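PDB 3AQ9: group 1 truncated hemoglobin from Tetrahymena pyriformis, which binds one heme per monomer and probably binds and carries oxygen, with a role in nitric oxide detoxification linked to its distal hydrogen-bonding network. Local coordinates for residues 48-51 and 52-56. The protein carries 1 engineered substitution. Numbering follows the deposited sequence.
Engineered in segment 48-51: Glu50 (natural residue Gln). With HEM (protoporphyrin IX containing Fe), chain C.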
loop_
_atom_site.group_PDB
_atom_site.type_symbol
_atom_site.label_atom_id
_atom_site.label_comp_id
_atom_site.label_asym_id
_atom_site.label_seq_id
_atom_site.Cartn_x
_atom_site.Cartn_y
_atom_site.Cartn_z
ATOM N N LYS A 48 -9.616 -2.741 -4.322
ATOM C CA LYS A 48 -9.482 -2.537 -5.749
ATOM C C LYS A 48 -8.702 -1.246 -6.090
ATOM O O LYS A 48 -7.738 -1.247 -6.914
ATOM C CB LYS A 48 -10.844 -2.359 -6.358
ATOM C CG LYS A 48 -10.776 -2.365 -7.919
ATOM C CD LYS A 48 -11.066 -0.929 -8.437
ATOM C CE LYS A 48 -11.642 -1.133 -9.889
ATOM N NZ LYS A 48 -10.427 -1.035 -10.798
ATOM N N GLN A 49 -9.037 -0.137 -5.434
ATOM C CA GLN A 49 -8.295 1.100 -5.706
ATOM C C GLN A 49 -6.840 0.963 -5.379
ATOM O O GLN A 49 -5.930 1.452 -6.073
ATOM C CB GLN A 49 -8.884 2.252 -4.815
ATOM C CG GLN A 49 -10.275 2.624 -5.260
ATOM C CD GLN A 49 -10.248 3.085 -6.747
ATOM O OE1 GLN A 49 -9.606 4.052 -7.074
ATOM N NE2 GLN A 49 -10.909 2.444 -7.562
ATOM N N GLU A 50 -6.551 0.419 -4.208
ATOM C CA GLU A 50 -5.156 0.291 -3.787
ATOM C C GLU A 50 -4.360 -0.705 -4.629
ATOM O O GLU A 50 -3.166 -0.496 -4.926
ATOM C CB GLU A 50 -5.168 -0.075 -2.285
ATOM C CG GLU A 50 -3.840 -0.039 -1.668
ATOM C CD GLU A 50 -3.930 0.597 -0.231
ATOM O OE1 GLU A 50 -5.073 0.644 0.452
ATOM O OE2 GLU A 50 -2.846 0.659 0.286
ATOM N N THR A 51 -5.004 -1.773 -5.040
ATOM C CA THR A 51 -4.325 -2.682 -6.019
ATOM C C THR A 51 -4.027 -1.851 -7.304
ATOM O O THR A 51 -2.895 -1.908 -7.826
ATOM C CB THR A 51 -5.191 -3.857 -6.394
ATOM O OG1 THR A 51 -5.496 -4.633 -5.192
ATOM C CG2 THR A 51 -4.461 -4.803 -7.412
ATOM N N ASP A 52 -5.002 -1.082 -7.789
ATOM C CA ASP A 52 -4.678 -0.294 -9.037
ATOM C C ASP A 52 -3.557 0.704 -8.729
ATOM O O ASP A 52 -2.708 0.958 -9.595
ATOM C CB ASP A 52 -5.895 0.551 -9.460
ATOM C CG ASP A 52 -7.040 -0.305 -10.045
ATOM O OD1 ASP A 52 -8.178 0.218 -10.185
ATOM O OD2 ASP A 52 -6.828 -1.476 -10.455
ATOM N N PHE A 53 -3.603 1.331 -7.572
ATOM C CA PHE A 53 -2.603 2.370 -7.263
ATOM C C PHE A 53 -1.178 1.784 -7.142
ATOM O O PHE A 53 -0.231 2.256 -7.774
ATOM C CB PHE A 53 -2.921 3.077 -5.921
ATOM C CG PHE A 53 -2.041 4.261 -5.701
ATOM C CD1 PHE A 53 -2.200 5.357 -6.515
ATOM C CD2 PHE A 53 -1.112 4.295 -4.616
ATOM C CE1 PHE A 53 -1.407 6.551 -6.315
ATOM C CE2 PHE A 53 -0.319 5.430 -4.428
ATOM C CZ PHE A 53 -0.465 6.586 -5.263
ATOM N N LEU A 54 -1.023 0.712 -6.354
ATOM C CA LEU A 54 0.294 0.123 -6.216
ATOM C C LEU A 54 0.750 -0.521 -7.512
ATOM O O LEU A 54 1.948 -0.496 -7.794
ATOM C CB LEU A 54 0.355 -0.908 -5.066
ATOM C CG LEU A 54 0.073 -0.272 -3.690
ATOM C CD1 LEU A 54 0.011 -1.547 -2.654
ATOM C CD2 LEU A 54 1.120 0.791 -3.294
ATOM N N THR A 55 -0.147 -1.095 -8.318
ATOM C CA THR A 55 0.260 -1.662 -9.614
ATOM C C THR A 55 0.844 -0.554 -10.441
ATOM O O THR A 55 1.852 -0.730 -11.085
ATOM C CB THR A 55 -0.970 -2.219 -10.303
ATOM O OG1 THR A 55 -1.406 -3.382 -9.470
ATOM C CG2 THR A 55 -0.658 -2.787 -11.691
ATOM N N MET A 56 0.116 0.575 -10.468
ATOM C CA MET A 56 0.654 1.718 -11.295
ATOM C C MET A 56 2.006 2.181 -10.696
ATOM O O MET A 56 3.009 2.389 -11.421
ATOM C CB MET A 56 -0.388 2.862 -11.181
ATOM C CG MET A 56 0.095 4.190 -11.958
ATOM S SD MET A 56 1.095 5.199 -10.799
ATOM C CE MET A 56 -0.228 5.684 -9.595
HETATM C CHA HEM C . -7.660 5.885 0.859
HETATM C CHB HEM C . -5.963 5.133 5.406
HETATM C CHC HEM C . -1.444 5.288 3.734
HETATM C CHD HEM C . -3.262 4.536 -0.759
HETATM C C1A HEM C . -7.579 5.673 2.225
HETATM C C2A HEM C . -8.711 5.663 3.166
HETATM C C3A HEM C . -8.240 5.421 4.370
HETATM C C4A HEM C . -6.799 5.326 4.310
HETATM C CMA HEM C . -8.959 5.266 5.722
HETATM C CAA HEM C . -10.219 5.742 2.698
HETATM C CBA HEM C . -11.280 6.753 3.184
HETATM C CGA HEM C . -12.595 5.924 2.633
HETATM O O1A HEM C . -12.856 5.973 1.377
HETATM O O2A HEM C . -13.106 4.926 3.274
HETATM C C1B HEM C . -4.545 5.203 5.300
HETATM C C2B HEM C . -3.718 5.276 6.494
HETATM C C3B HEM C . -2.469 5.423 6.024
HETATM C C4B HEM C . -2.575 5.352 4.589
HETATM C CMB HEM C . -4.149 5.263 7.960
HETATM C CAB HEM C . -1.222 5.604 6.900
HETATM C CBB HEM C . -0.432 6.571 6.459
HETATM C C1C HEM C . -1.550 5.017 2.359
HETATM C C2C HEM C . -0.438 4.687 1.502
HETATM C C3C HEM C . -0.984 4.464 0.290
HETATM C C4C HEM C . -2.405 4.638 0.348
HETATM C CMC HEM C . 1.064 4.578 1.994
HETATM C CAC HEM C . -0.289 4.007 -1.047
HETATM C CBC HEM C . 1.032 4.094 -1.193
HETATM C C1D HEM C . -4.620 4.869 -0.687
HETATM C C2D HEM C . -5.471 4.804 -1.846
HETATM C C3D HEM C . -6.763 5.228 -1.353
HETATM C C4D HEM C . -6.565 5.497 0.034
HETATM C CMD HEM C . -5.165 4.426 -3.303
HETATM C CAD HEM C . -8.032 5.323 -2.156
HETATM C CBD HEM C . -8.226 6.604 -2.847
HETATM C CGD HEM C . -9.488 6.495 -3.733
HETATM O O1D HEM C . -9.655 7.309 -4.637
HETATM O O2D HEM C . -10.468 5.742 -3.314
HETATM N NA HEM C . -6.447 5.471 2.999
HETATM N NB HEM C . -3.912 5.270 4.044
HETATM N NC HEM C . -2.717 4.997 1.654
HETATM N ND HEM C . -5.275 5.238 0.519
HETATM FE FE HEM C . -4.594 5.278 2.315
HETATM O O HOH W 1 -8.639 2.912 -9.915
HETATM O O HOH W 2 -4.753 3.081 2.384
#
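One side of the distal heme helix of this 2/2 globin, helix 43-57, carries an i to i+4 salt bridge between Lys48 and Asp52. Lys48 bends at chi2 and chi4, bringing NZ 2.6 Å from Asp52 OD1, on the syn lone pair of that oxygen. Asp52 CG lies anti to its own carbonyl carbon (chi1 -72°), which turns the carboxylate back toward the preceding turn. OD1 also accepts a hydrogen bond of 2.7 Å from a water, which can also donate to Gln49 OE1 at 3.2 Å, though with further acceptors nearby not every such bond need be made at once. Replacing Asp52 by an alanine removes the carboxylate, which would probably leave the Lys48 ammonium without its mate and its chain free to turn. One turn further on, Thr51 O accepts two bonds from Thr55, from the backbone N and, at 2.7 Å, from OG1; the two donors arrive from opposite faces of the carbonyl plane. Thr51 OG1 itself bonds back to Thr47 O. On the heme side, the engineered Glu50 (natural Gln) receives on OE1 a bond of 3.1 Å from the water that ligates the iron at 2.2 Å, and Gln46 NE2 binds the same oxygen. Phe53 and Leu54 pack on the porphyrin substituent carbons CAC and CBC; Phe53 CE2 lies 3.7 Å from CAC, while CBC sits at the ring edge. The loop residue Tyr64 meets the Phe53 ring edge-to-face, and helix 13-28 touches helix 43-57 through Phe24 on Glu50, Met17 on Thr51 and Thr55, and Val21 on Thr51.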